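Local coordinates for protein esterase LipW (PDB 3QH4) that probably hydrolyses ester bonds as a mycobacterial serine esterase of the alpha/beta hydrolase fold, at residues A[9-14]-A[209-214]; A[17-22]-A[284-289]; A[24-29]-A[215-220]; A[36-41]-A[96-101]. All blocks are in the same frame, centred on the assembly; numbering follows the deposited sequence. Where two conformers were deposited one is given.

Contact 1 of 4, residues A[9-14]-A[209-214]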
loop_
_atom_site.group_PDB
_atom_site.type_symbol
_atom_site.label_atom_id
_atom_site.label_comp_id
_atom_site.label_asym_id
_atom_site.label_seq_id
_atom_site.Cartn_x
_atom_site.Cartn_y
_atom_site.Cartn_z
ATOM N N PRO A 9 -13.984 -19.924 -0.965
ATOM C CA PRO A 9 -14.346 -18.530 -0.640
ATOM C C PRO A 9 -15.828 -18.219 -0.603
ATOM O O PRO A 9 -16.632 -18.842 -1.339
ATOM C CB PRO A 9 -13.716 -17.712 -1.781
ATOM C CG PRO A 9 -13.635 -18.687 -2.950
ATOM C CD PRO A 9 -13.434 -20.077 -2.322
ATOM N N GLU A 10 -16.172 -17.227 0.216
ATOM C CA GLU A 10 -17.555 -16.719 0.300
ATOM C C GLU A 10 -17.720 -15.483 -0.538
ATOM O O GLU A 10 -16.739 -14.777 -0.843
ATOM C CB GLU A 10 -17.980 -16.433 1.757
ATOM C CG GLU A 10 -17.957 -17.685 2.651
ATOM C CD GLU A 10 -18.287 -17.391 4.114
ATOM O OE1 GLU A 10 -18.736 -16.234 4.408
ATOM O OE2 GLU A 10 -18.090 -18.313 4.938
ATOM N N ALA A 11 -18.977 -15.216 -0.889
ATOM C CA ALA A 11 -19.421 -13.978 -1.553
ATOM C C ALA A 11 -18.930 -13.865 -2.993
ATOM O O ALA A 11 -18.890 -12.769 -3.554
ATOM C CB ALA A 11 -18.988 -12.709 -0.750
ATOM N N VAL A 12 -18.583 -14.991 -3.609
ATOM C CA VAL A 12 -18.057 -14.920 -4.980
ATOM C C VAL A 12 -19.099 -14.410 -5.979
ATOM O O VAL A 12 -18.735 -13.821 -7.006
ATOM C CB VAL A 12 -17.396 -16.243 -5.436
ATOM C CG1 VAL A 12 -16.292 -16.610 -4.465
ATOM C CG2 VAL A 12 -18.411 -17.343 -5.577
ATOM N N ASP A 13 -20.376 -14.618 -5.671
ATOM C CA ASP A 13 -21.464 -14.145 -6.522
ATOM C C ASP A 13 -21.498 -12.617 -6.594
ATOM O O ASP A 13 -22.104 -12.054 -7.518
ATOM C CB ASP A 13 -22.828 -14.702 -6.056
ATOM C CG ASP A 13 -23.225 -14.260 -4.635
ATOM O OD1 ASP A 13 -22.392 -14.329 -3.709
ATOM O OD2 ASP A 13 -24.412 -13.854 -4.460
ATOM N N ARG A 14 -20.856 -11.951 -5.620
ATOM C CA ARG A 14 -20.883 -10.494 -5.573
ATOM C C ARG A 14 -19.722 -9.876 -6.339
ATOM O O ARG A 14 -19.577 -8.655 -6.369
ATOM C CB ARG A 14 -20.926 -10.020 -4.119
ATOM C CG ARG A 14 -22.307 -10.365 -3.510
ATOM C CD ARG A 14 -22.408 -10.111 -2.045
ATOM N NE ARG A 14 -22.403 -8.690 -1.700
ATOM C CZ ARG A 14 -22.257 -8.264 -0.442
ATOM N NH1 ARG A 14 -22.110 -9.153 0.563
ATOM N NH2 ARG A 14 -22.236 -6.966 -0.187
ATOM N N ARG A 209 -15.728 -12.254 6.413
ATOM C CA ARG A 209 -14.856 -13.101 7.186
ATOM C C ARG A 209 -14.157 -14.090 6.277
ATOM O O ARG A 209 -13.138 -14.658 6.676
ATOM C CB ARG A 209 -15.642 -13.879 8.271
ATOM C CG ARG A 209 -16.788 -14.770 7.718
ATOM C CD ARG A 209 -17.665 -15.376 8.831
ATOM N NE ARG A 209 -18.568 -14.357 9.400
ATOM C CZ ARG A 209 -19.548 -14.602 10.283
ATOM N NH1 ARG A 209 -19.761 -15.832 10.766
ATOM N NH2 ARG A 209 -20.326 -13.607 10.674
ATOM N N ALA A 210 -14.686 -14.312 5.063
ATOM C CA ALA A 210 -14.174 -15.470 4.263
ATOM C C ALA A 210 -14.193 -15.271 2.761
ATOM O O ALA A 210 -14.249 -16.223 1.969
ATOM C CB ALA A 210 -14.921 -16.756 4.668
ATOM N N THR A 211 -14.116 -14.013 2.377
ATOM C CA THR A 211 -13.951 -13.667 0.973
ATOM C C THR A 211 -12.631 -14.217 0.404
ATOM O O THR A 211 -11.655 -14.459 1.149
ATOM C CB THR A 211 -13.961 -12.116 0.824
ATOM O OG1 THR A 211 -13.188 -11.515 1.878
ATOM C CG2 THR A 211 -15.388 -11.603 0.894
ATOM N N PRO A 212 -12.567 -14.375 -0.933
ATOM C CA PRO A 212 -11.294 -14.759 -1.539
ATOM C C PRO A 212 -10.222 -13.662 -1.401
ATOM O O PRO A 212 -10.557 -12.505 -1.140
ATOM C CB PRO A 212 -11.652 -14.948 -3.011
ATOM C CG PRO A 212 -12.813 -13.996 -3.251
ATOM C CD PRO A 212 -13.564 -13.918 -1.924
ATOM N N ALA A 213 -8.960 -14.066 -1.553
ATOM C CA ALA A 213 -7.770 -13.180 -1.624
ATOM C C ALA A 213 -7.336 -12.610 -0.277
ATOM O O ALA A 213 -6.185 -12.788 0.131
ATOM C CB ALA A 213 -7.928 -12.081 -2.705
ATOM N N PHE A 214 -8.260 -11.951 0.417
ATOM C CA PHE A 214 -8.045 -11.571 1.809
ATOM C C PHE A 214 -9.400 -11.481 2.471
ATOM O O PHE A 214 -10.412 -11.186 1.822
ATOM C CB PHE A 214 -7.305 -10.229 1.957
ATOM C CG PHE A 214 -6.347 -10.215 3.138
ATOM C CD1 PHE A 214 -5.079 -10.800 3.023
ATOM C CD2 PHE A 214 -6.730 -9.643 4.349
ATOM C CE1 PHE A 214 -4.186 -10.805 4.129
ATOM C CE2 PHE A 214 -5.865 -9.625 5.457
ATOM C CZ PHE A 214 -4.605 -10.216 5.361
HETATM O O HOH W 1 -17.399 -13.789 4.133
#
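P9 CB rests against the ring of P212 at the compact end of this contact, 3.7 Å from P212 CB. Two prolines suit the spot: both chains run extended here, and neither ring brings a polar group that would need a partner. Beside them the backbones are pinned together, for E10 N donates to A210 O at 2.8 Å in a nearly straight bond (173°). In return T211 CA makes a CH...O contact of 3.5 Å with E10 O, and the CD of P212 rests on the same oxygen. The small methyl of A210 lets the E10 carboxylate come close, E10 CD standing 3.5 Å from A210 CB.

The other side is wetter. The side chain of E10, extended beyond CG (chi2 176°), runs along the exposed margin, and a water bridges it to the facing loop: it donates to E10 OE1 at 2.8 Å and accepts from A210 N. R209 passes at a slant, its CG near E10 OE1, while its NE bonds to S206 O; E10 OE1 stays 5.3 Å from R209 NE, too far for an ion pair. What results is an N-terminal arm lying against the loop between helices 203-207 and 216-227, an arrangement consistent with the N-terminal part of the cap of Abhydrolase_3 esterases, which in this family typically lies over the active site.

Contact 2 of 4, residues A[17-22]-A[284-289]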
loop_
_atom_site.group_PDB
_atom_site.type_symbol
_atom_site.label_atom_id
_atom_site.label_comp_id
_atom_site.label_asym_id
_atom_site.label_seq_id
_atom_site.Cartn_x
_atom_site.Cartn_y
_atom_site.Cartn_z
ATOM N N PRO A 17 -17.825 -11.339 -12.915
ATOM C CA PRO A 17 -17.437 -12.676 -13.403
ATOM C C PRO A 17 -15.965 -12.772 -13.841
ATOM O O PRO A 17 -15.348 -13.808 -13.659
ATOM C CB PRO A 17 -18.365 -12.929 -14.603
ATOM C CG PRO A 17 -19.434 -11.894 -14.539
ATOM C CD PRO A 17 -19.081 -10.843 -13.517
ATOM N N LEU A 18 -15.388 -11.706 -14.370
ATOM C CA LEU A 18 -13.984 -11.784 -14.812
ATOM C C LEU A 18 -13.080 -11.950 -13.603
ATOM O O LEU A 18 -12.084 -12.693 -13.624
ATOM C CB LEU A 18 -13.572 -10.529 -15.605
ATOM C CG LEU A 18 -14.241 -10.277 -16.954
ATOM C CD1 LEU A 18 -13.908 -8.858 -17.501
ATOM C CD2 LEU A 18 -13.800 -11.343 -17.956
ATOM N N LEU A 19 -13.427 -11.256 -12.531
ATOM C CA LEU A 19 -12.651 -11.354 -11.321
ATOM C C LEU A 19 -12.940 -12.636 -10.566
ATOM O O LEU A 19 -12.018 -13.270 -10.051
ATOM C CB LEU A 19 -12.881 -10.110 -10.442
ATOM C CG LEU A 19 -12.074 -10.029 -9.161
ATOM C CD1 LEU A 19 -10.581 -9.938 -9.440
ATOM C CD2 LEU A 19 -12.600 -8.789 -8.361
ATOM N N ARG A 20 -14.206 -13.055 -10.559
ATOM C CA ARG A 20 -14.620 -14.323 -9.974
ATOM C C ARG A 20 -13.804 -15.502 -10.498
ATOM O O ARG A 20 -13.554 -16.446 -9.758
ATOM C CB ARG A 20 -16.095 -14.578 -10.267
ATOM C CG ARG A 20 -16.751 -15.608 -9.342
ATOM C CD ARG A 20 -18.174 -15.907 -9.833
ATOM N NE ARG A 20 -18.931 -14.676 -9.922
ATOM C CZ ARG A 20 -19.899 -14.427 -10.805
ATOM N NH1 ARG A 20 -20.256 -15.359 -11.694
ATOM N NH2 ARG A 20 -20.530 -13.246 -10.788
ATOM N N ALA A 21 -13.417 -15.455 -11.775
ATOM C CA ALA A 21 -12.677 -16.548 -12.380
ATOM C C ALA A 21 -11.293 -16.760 -11.780
ATOM O O ALA A 21 -10.761 -17.873 -11.842
ATOM C CB ALA A 21 -12.567 -16.333 -13.913
ATOM N N VAL A 22 -10.711 -15.708 -11.198
ATOM C CA VAL A 22 -9.354 -15.778 -10.608
ATOM C C VAL A 22 -9.322 -15.680 -9.082
ATOM O O VAL A 22 -8.312 -16.042 -8.450
ATOM C CB VAL A 22 -8.349 -14.722 -11.219
ATOM C CG1 VAL A 22 -8.065 -15.014 -12.703
ATOM C CG2 VAL A 22 -8.826 -13.265 -11.026
ATOM N N PRO A 284 -17.127 -1.166 -7.369
ATOM C CA PRO A 284 -18.178 -2.209 -7.237
ATOM C C PRO A 284 -17.653 -3.585 -7.702
ATOM O O PRO A 284 -16.753 -3.645 -8.546
ATOM C CB PRO A 284 -19.291 -1.680 -8.168
ATOM C CG PRO A 284 -18.550 -0.940 -9.266
ATOM C CD PRO A 284 -17.333 -0.306 -8.551
ATOM N N ARG A 285 -18.197 -4.657 -7.128
ATOM C CA ARG A 285 -17.971 -6.043 -7.596
ATOM C C ARG A 285 -16.482 -6.459 -7.591
ATOM O O ARG A 285 -16.051 -7.284 -8.388
ATOM C CB ARG A 285 -18.620 -6.255 -8.967
ATOM C CG ARG A 285 -20.043 -5.732 -9.062
ATOM C CD ARG A 285 -20.668 -6.066 -10.419
ATOM N NE ARG A 285 -21.074 -7.460 -10.500
ATOM C CZ ARG A 285 -21.264 -8.135 -11.639
ATOM N NH1 ARG A 285 -21.028 -7.574 -12.829
ATOM N NH2 ARG A 285 -21.677 -9.389 -11.582
ATOM N N ALA A 286 -15.721 -5.893 -6.649
ATOM C CA ALA A 286 -14.290 -6.092 -6.546
ATOM C C ALA A 286 -13.880 -6.462 -5.108
ATOM O O ALA A 286 -14.313 -5.831 -4.153
ATOM C CB ALA A 286 -13.536 -4.800 -7.000
ATOM N N CYS A 287 -13.020 -7.473 -4.991
ATOM C CA CYS A 287 -12.462 -7.940 -3.706
ATOM C C CYS A 287 -11.120 -7.314 -3.437
ATOM O O CYS A 287 -10.543 -6.655 -4.319
ATOM C CB CYS A 287 -12.330 -9.482 -3.738
ATOM S SG CYS A 287 -11.140 -10.091 -4.975
ATOM N N HIS A 288 -10.598 -7.472 -2.217
ATOM C CA HIS A 288 -9.242 -6.993 -1.948
ATOM C C HIS A 288 -8.245 -7.564 -2.953
ATOM O O HIS A 288 -8.275 -8.760 -3.268
ATOM C CB HIS A 288 -8.813 -7.437 -0.552
ATOM C CG HIS A 288 -7.684 -6.633 -0.001
ATOM N ND1 HIS A 288 -7.862 -5.355 0.474
ATOM C CD2 HIS A 288 -6.372 -6.928 0.183
ATOM C CE1 HIS A 288 -6.709 -4.887 0.932
ATOM N NE2 HIS A 288 -5.792 -5.831 0.782
ATOM N N GLY A 289 -7.378 -6.708 -3.457
ATOM C CA GLY A 289 -6.295 -7.133 -4.328
ATOM C C GLY A 289 -6.751 -7.234 -5.773
ATOM O O GLY A 289 -6.027 -7.813 -6.581
HETATM O O HOH W 2 -22.858 -11.949 -12.197
#
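The guanidinium of R20 carries CA of P17, a residue of its own helical turn, over the centre of one face, and its edge is turned toward R285 and a water lying in its plane. The R285 guanidinium has the same water in plane at its edge, while P17 CD approaches it obliquely, 3.5 Å from R285 NH2. The two planes are inclined by 60°, and R20 NH2 stands 4.1 Å from R285 NH2. The water between these like charges accepts from both, at 3.0 Å from R20 NH2 and more weakly from R285 NH2, which probably eases their repulsion; R20 NH2 is also held by L15 O.

Segment 284-289 follows the edge strand 278-283 and leads to H288, which bonds to D258 and S166 in a geometry consistent with the Ser-His-Asp triad of alpha/beta hydrolases. Helix 17-20 packs on the backbone just before that histidine. Its L19 has CG anti to the backbone N (chi1 -177°), sending one methyl branch inward: L19 CD2 lies 3.6 Å from C287 N and 3.9 Å from C287 SG. A branched apolar residue fits here because F290 and L293 of helix 290-293 close round it, and the compact sulfur of C287 also touches L293.

Contact 3 of 4, residues A[24-29]-A[215-220]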
loop_
_atom_site.group_PDB
_atom_site.type_symbol
_atom_site.label_atom_id
_atom_site.label_comp_id
_atom_site.label_asym_id
_atom_site.label_seq_id
_atom_site.Cartn_x
_atom_site.Cartn_y
_atom_site.Cartn_z
ATOM N N THR A 24 -10.392 -17.434 -6.510
ATOM C CA THR A 24 -10.990 -18.751 -6.230
ATOM C C THR A 24 -10.601 -19.351 -4.890
ATOM O O THR A 24 -11.072 -20.445 -4.524
ATOM C CB THR A 24 -10.603 -19.730 -7.324
ATOM O OG1 THR A 24 -9.177 -19.746 -7.407
ATOM C CG2 THR A 24 -11.184 -19.273 -8.658
ATOM N N ALA A 25 -9.757 -18.640 -4.145
ATOM C CA ALA A 25 -9.296 -19.176 -2.849
ATOM C C ALA A 25 -9.151 -18.115 -1.790
ATOM O O ALA A 25 -8.735 -16.982 -2.068
ATOM C CB ALA A 25 -7.966 -19.938 -3.014
ATOM N N ARG A 26 -9.512 -18.501 -0.562
ATOM C CA ARG A 26 -9.162 -17.712 0.616
ATOM C C ARG A 26 -7.666 -17.824 0.877
ATOM O O ARG A 26 -7.019 -18.826 0.531
ATOM C CB ARG A 26 -9.900 -18.220 1.852
ATOM C CG ARG A 26 -11.422 -18.075 1.761
ATOM C CD ARG A 26 -12.082 -18.719 2.973
ATOM N NE ARG A 26 -11.847 -17.916 4.172
ATOM C CZ ARG A 26 -12.087 -18.333 5.414
ATOM N NH1 ARG A 26 -12.508 -19.581 5.631
ATOM N NH2 ARG A 26 -11.900 -17.522 6.443
ATOM N N ILE A 27 -7.102 -16.785 1.475
ATOM C CA ILE A 27 -5.730 -16.861 1.995
ATOM C C ILE A 27 -5.760 -17.566 3.342
ATOM O O ILE A 27 -6.781 -17.571 4.035
ATOM C CB ILE A 27 -5.115 -15.439 2.160
ATOM C CG1 ILE A 27 -3.581 -15.492 2.264
ATOM C CG2 ILE A 27 -5.754 -14.666 3.330
ATOM C CD1 ILE A 27 -2.945 -14.112 2.046
ATOM N N ASP A 28 -4.622 -18.146 3.713
ATOM C CA ASP A 28 -4.426 -18.688 5.051
ATOM C C ASP A 28 -3.300 -17.831 5.634
ATOM O O ASP A 28 -2.199 -17.811 5.108
ATOM C CB ASP A 28 -4.020 -20.155 4.908
ATOM C CG ASP A 28 -3.672 -20.818 6.227
ATOM O OD1 ASP A 28 -3.506 -20.133 7.258
ATOM O OD2 ASP A 28 -3.555 -22.067 6.211
ATOM N N PHE A 29 -3.583 -17.114 6.721
ATOM C CA PHE A 29 -2.592 -16.151 7.221
ATOM C C PHE A 29 -1.970 -16.584 8.538
ATOM O O PHE A 29 -1.509 -15.754 9.309
ATOM C CB PHE A 29 -3.181 -14.730 7.325
ATOM C CG PHE A 29 -2.203 -13.640 6.921
ATOM C CD1 PHE A 29 -1.703 -13.599 5.634
ATOM C CD2 PHE A 29 -1.818 -12.647 7.831
ATOM C CE1 PHE A 29 -0.788 -12.595 5.241
ATOM C CE2 PHE A 29 -0.905 -11.625 7.449
ATOM C CZ PHE A 29 -0.419 -11.611 6.145
ATOM N N ASP A 215 -9.424 -11.723 3.778
ATOM C CA ASP A 215 -10.693 -11.777 4.479
ATOM C C ASP A 215 -10.522 -11.334 5.909
ATOM O O ASP A 215 -9.399 -10.983 6.339
ATOM C CB ASP A 215 -11.357 -13.182 4.335
ATOM C CG ASP A 215 -10.544 -14.302 4.980
ATOM O OD1 ASP A 215 -10.010 -14.072 6.086
ATOM O OD2 ASP A 215 -10.479 -15.443 4.426
ATOM N N GLY A 216 -11.650 -11.297 6.628
ATOM C CA GLY A 216 -11.701 -10.771 7.983
ATOM C C GLY A 216 -10.949 -11.643 8.986
ATOM O O GLY A 216 -10.391 -11.145 9.993
ATOM N N GLU A 217 -10.967 -12.948 8.746
ATOM C CA GLU A 217 -10.216 -13.835 9.630
ATOM C C GLU A 217 -8.712 -13.617 9.476
ATOM O O GLU A 217 -7.990 -13.517 10.486
ATOM C CB GLU A 217 -10.647 -15.280 9.438
ATOM C CG GLU A 217 -12.080 -15.428 9.875
ATOM C CD GLU A 217 -12.632 -16.828 9.747
ATOM O OE1 GLU A 217 -11.857 -17.792 9.562
ATOM O OE2 GLU A 217 -13.871 -16.949 9.848
ATOM N N ALA A 218 -8.242 -13.510 8.239
ATOM C CA ALA A 218 -6.841 -13.160 7.999
ATOM C C ALA A 218 -6.490 -11.794 8.596
ATOM O O ALA A 218 -5.385 -11.601 9.075
ATOM C CB ALA A 218 -6.520 -13.181 6.494
ATOM N N ALA A 219 -7.429 -10.847 8.563
ATOM C CA ALA A 219 -7.136 -9.509 9.066
ATOM C C ALA A 219 -6.864 -9.564 10.583
ATOM O O ALA A 219 -5.953 -8.878 11.094
ATOM C CB ALA A 219 -8.275 -8.558 8.713
ATOM N N SER A 220 -7.609 -10.419 11.283
ATOM C CA SER A 220 -7.383 -10.603 12.711
ATOM C C SER A 220 -5.979 -11.168 12.994
ATOM O O SER A 220 -5.242 -10.633 13.859
ATOM C CB SER A 220 -8.445 -11.495 13.333
ATOM O OG SER A 220 -8.093 -11.747 14.685
HETATM O O HOH W 3 -12.068 -20.410 8.674
HETATM O O HOH W 4 -9.133 -14.740 2.126
HETATM O O HOH W 5 -8.230 -16.588 6.142
#
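The N-terminal end of helix 216-227 is the element at stake, with D215 as its N-cap meeting the loop that leads into helix 31-56. D215 OD1 accepts from A218 N at 2.8 Å in an almost straight bond (176°). That capping bond settles the carboxylate and turns OD2 to R26: R26 NE donates to D215 OD2 at 2.8 Å, and R26 NH2 adds a weak bond to the same oxygen. This pair is the firm part of a salt-bridge network. E217 was modelled in two conformers; in the one described, R26 NH2 reaches E217 OE1 at 3.1 Å. Both acids lie at the guanidinium edge, but each carboxylate is met from above its own plane.

The network joins the N-terminal region to helix 216-227, in the insertion between strands 189-193 and 250-255, consistent with the two-part cap of this family. Arginine suits the place because one flat group can serve several acceptors: a bend at chi3 (72°) swings it to the acids, while R26 NH1 donates to V6 O. A water accepts from I27 N and gives a weak bond to D215 OD2.

Further along the loop, at I27 and F29, the contact is apolar. I27 CG2 meets A218 CB at 3.6 Å, and F29 CB lies 3.8 Å from A218 CB; a residue as small as alanine allows the loop this close to the helix. The F29 ring stands edge-to-face with F214.

Contact 4 of 4, residues A[36-41]-A[96-101]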
loop_
_atom_site.group_PDB
_atom_site.type_symbol
_atom_site.label_atom_id
_atom_site.label_comp_id
_atom_site.label_asym_id
_atom_site.label_seq_id
_atom_site.Cartn_x
_atom_site.Cartn_y
_atom_site.Cartn_z
ATOM N N THR A 36 5.164 -20.373 3.463
ATOM C CA THR A 36 4.962 -21.057 2.198
ATOM C C THR A 36 4.547 -20.064 1.110
ATOM O O THR A 36 4.959 -20.182 -0.049
ATOM C CB THR A 36 3.899 -22.176 2.352
ATOM O OG1 THR A 36 4.320 -23.069 3.389
ATOM C CG2 THR A 36 3.778 -22.980 1.075
ATOM N N ILE A 37 3.716 -19.093 1.485
ATOM C CA ILE A 37 3.257 -18.083 0.523
ATOM C C ILE A 37 4.449 -17.259 0.030
ATOM O O ILE A 37 4.567 -17.001 -1.170
ATOM C CB ILE A 37 2.164 -17.152 1.099
ATOM C CG1 ILE A 37 0.910 -17.930 1.469
ATOM C CG2 ILE A 37 1.803 -16.023 0.096
ATOM C CD1 ILE A 37 -0.067 -17.125 2.320
ATOM N N ARG A 38 5.337 -16.865 0.943
ATOM C CA ARG A 38 6.491 -16.037 0.548
ATOM C C ARG A 38 7.232 -16.673 -0.620
ATOM O O ARG A 38 7.568 -16.013 -1.596
ATOM C CB ARG A 38 7.471 -15.872 1.702
ATOM C CG ARG A 38 6.927 -14.995 2.821
ATOM C CD ARG A 38 7.941 -14.847 3.921
ATOM N NE ARG A 38 7.478 -13.919 4.965
ATOM C CZ ARG A 38 7.952 -13.934 6.213
ATOM N NH1 ARG A 38 8.912 -14.802 6.563
ATOM N NH2 ARG A 38 7.491 -13.086 7.107
ATOM N N GLU A 39 7.479 -17.971 -0.508
ATOM C CA GLU A 39 8.280 -18.668 -1.515
ATOM C C GLU A 39 7.609 -18.669 -2.883
ATOM O O GLU A 39 8.237 -18.344 -3.889
ATOM C CB GLU A 39 8.561 -20.094 -1.057
ATOM C CG GLU A 39 9.453 -20.164 0.210
ATOM C CD GLU A 39 10.776 -19.395 0.055
ATOM O OE1 GLU A 39 11.501 -19.653 -0.942
ATOM O OE2 GLU A 39 11.077 -18.520 0.919
ATOM N N SER A 40 6.329 -19.027 -2.919
ATOM C CA SER A 40 5.618 -19.151 -4.191
ATOM C C SER A 40 5.324 -17.765 -4.819
ATOM O O SER A 40 5.532 -17.542 -6.029
ATOM C CB SER A 40 4.348 -19.986 -4.006
ATOM O OG SER A 40 3.541 -19.455 -2.962
ATOM N N MET A 41 4.873 -16.836 -3.986
ATOM C CA MET A 41 4.528 -15.483 -4.431
ATOM C C MET A 41 5.778 -14.766 -4.950
ATOM O O MET A 41 5.748 -14.127 -6.012
ATOM C CB MET A 41 3.888 -14.706 -3.270
ATOM C CG MET A 41 3.551 -13.265 -3.563
ATOM S SD MET A 41 2.898 -12.578 -2.007
ATOM C CE MET A 41 3.419 -10.936 -2.254
ATOM N N PHE A 96 1.687 -6.932 6.160
ATOM C CA PHE A 96 2.896 -6.732 7.011
ATOM C C PHE A 96 3.843 -7.931 7.058
ATOM O O PHE A 96 4.941 -7.788 7.610
ATOM C CB PHE A 96 2.588 -6.319 8.478
ATOM C CG PHE A 96 1.620 -5.208 8.590
ATOM C CD1 PHE A 96 2.023 -3.899 8.356
ATOM C CD2 PHE A 96 0.288 -5.477 8.912
ATOM C CE1 PHE A 96 1.094 -2.840 8.444
ATOM C CE2 PHE A 96 -0.634 -4.434 9.026
ATOM C CZ PHE A 96 -0.233 -3.110 8.771
ATOM N N ALA A 97 3.413 -9.062 6.497
ATOM C CA ALA A 97 4.161 -10.331 6.594
ATOM C C ALA A 97 4.707 -10.873 5.272
ATOM O O ALA A 97 5.563 -11.789 5.275
ATOM C CB ALA A 97 3.272 -11.379 7.231
ATOM N N LEU A 98 4.178 -10.391 4.146
ATOM C CA LEU A 98 4.570 -10.927 2.830
ATOM C C LEU A 98 5.158 -9.851 1.941
ATOM O O LEU A 98 4.904 -8.651 2.151
ATOM C CB LEU A 98 3.356 -11.503 2.088
ATOM C CG LEU A 98 2.505 -12.530 2.808
ATOM C CD1 LEU A 98 1.235 -12.846 2.022
ATOM C CD2 LEU A 98 3.393 -13.750 2.969
ATOM N N GLY A 99 5.913 -10.283 0.926
ATOM C CA GLY A 99 6.260 -9.394 -0.175
ATOM C C GLY A 99 7.669 -8.837 -0.162
ATOM O O GLY A 99 8.445 -9.068 0.762
ATOM N N ASN A 100 7.978 -8.108 -1.227
ATOM C CA ASN A 100 9.299 -7.524 -1.474
ATOM C C ASN A 100 9.125 -6.512 -2.626
ATOM O O ASN A 100 7.995 -6.090 -2.901
ATOM C CB ASN A 100 10.316 -8.641 -1.813
ATOM C CG ASN A 100 9.939 -9.429 -3.103
ATOM O OD1 ASN A 100 9.071 -9.010 -3.882
ATOM N ND2 ASN A 100 10.591 -10.575 -3.313
ATOM N N LEU A 101 10.208 -6.125 -3.298
ATOM C CA LEU A 101 10.132 -5.110 -4.358
ATOM C C LEU A 101 9.357 -5.544 -5.612
ATOM O O LEU A 101 8.961 -4.700 -6.418
ATOM C CB LEU A 101 11.546 -4.628 -4.729
ATOM C CG LEU A 101 12.293 -3.968 -3.555
ATOM C CD1 LEU A 101 13.756 -3.655 -3.974
ATOM C CD2 LEU A 101 11.537 -2.702 -3.050
#
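R38 supplies the polar half of this contact, gripping A97 O side-on with two nitrogens. R38 NE lies 2.9 Å from A97 O, nearly in line with the carbonyl, whereas R38 NH2, at 3.0 Å from A97 O, comes in the carbonyl plane on a lone pair. The oxygen lies in the guanidinium plane, and the paired bonds restrict rotation of that group. The side chain spans the gap because it is extended from CG to NE (chi3 176°). A salt bridge from NH1 to E129 ties its far end, so one long, flat, multi-donor group holds a carbonyl and an acid at once.

The apolar half centres on L98, whose two methyl branches are shared out. L98 CD1 meets I37 CG2 at 3.8 Å, the side chains crossing at about a right angle, and L98 CD2 lies 3.7 Å from R38 CG. M41 stretches out full length with CG trans to its backbone N (chi1 177°), placing M41 CE 3.8 Å from G99 CA. G99 has a positive phi (103°) with psi near 180°, a conformation open in practice to glycine, and its bare CA admits that methyl.

In Abhydrolase_3 esterases the loop after strand 85-91 usually carries the oxyanion-hole glycines; helix 31-56 packs on the part that probably follows them, before helix 105-115. I34 of helix 31-56 extends the packing to A97 and L98, and F29, just ahead of the helix, also touches L98.

Followed from the N terminus, the chain makes four closures that fasten its first forty residues to the rest of the fold: contacts 1 and 3 to the insertion between strands 189-193 and 250-255, contacts 2 and 4 to loops of the core. Segment 9-14 closes a long loop with 209-214 (contact 1), and helix 17-20 a longer one with the region round H288 (contact 2). These loops cross, and V12 O probably bonds R20 NE where they meet. Contact 3 (24-29 with 215-220) also crosses contact 1 but lies within the span of contact 2. Contact 4, its segments only 55 residues apart, sits within all three loops and touches contact 3 through F29 and L98.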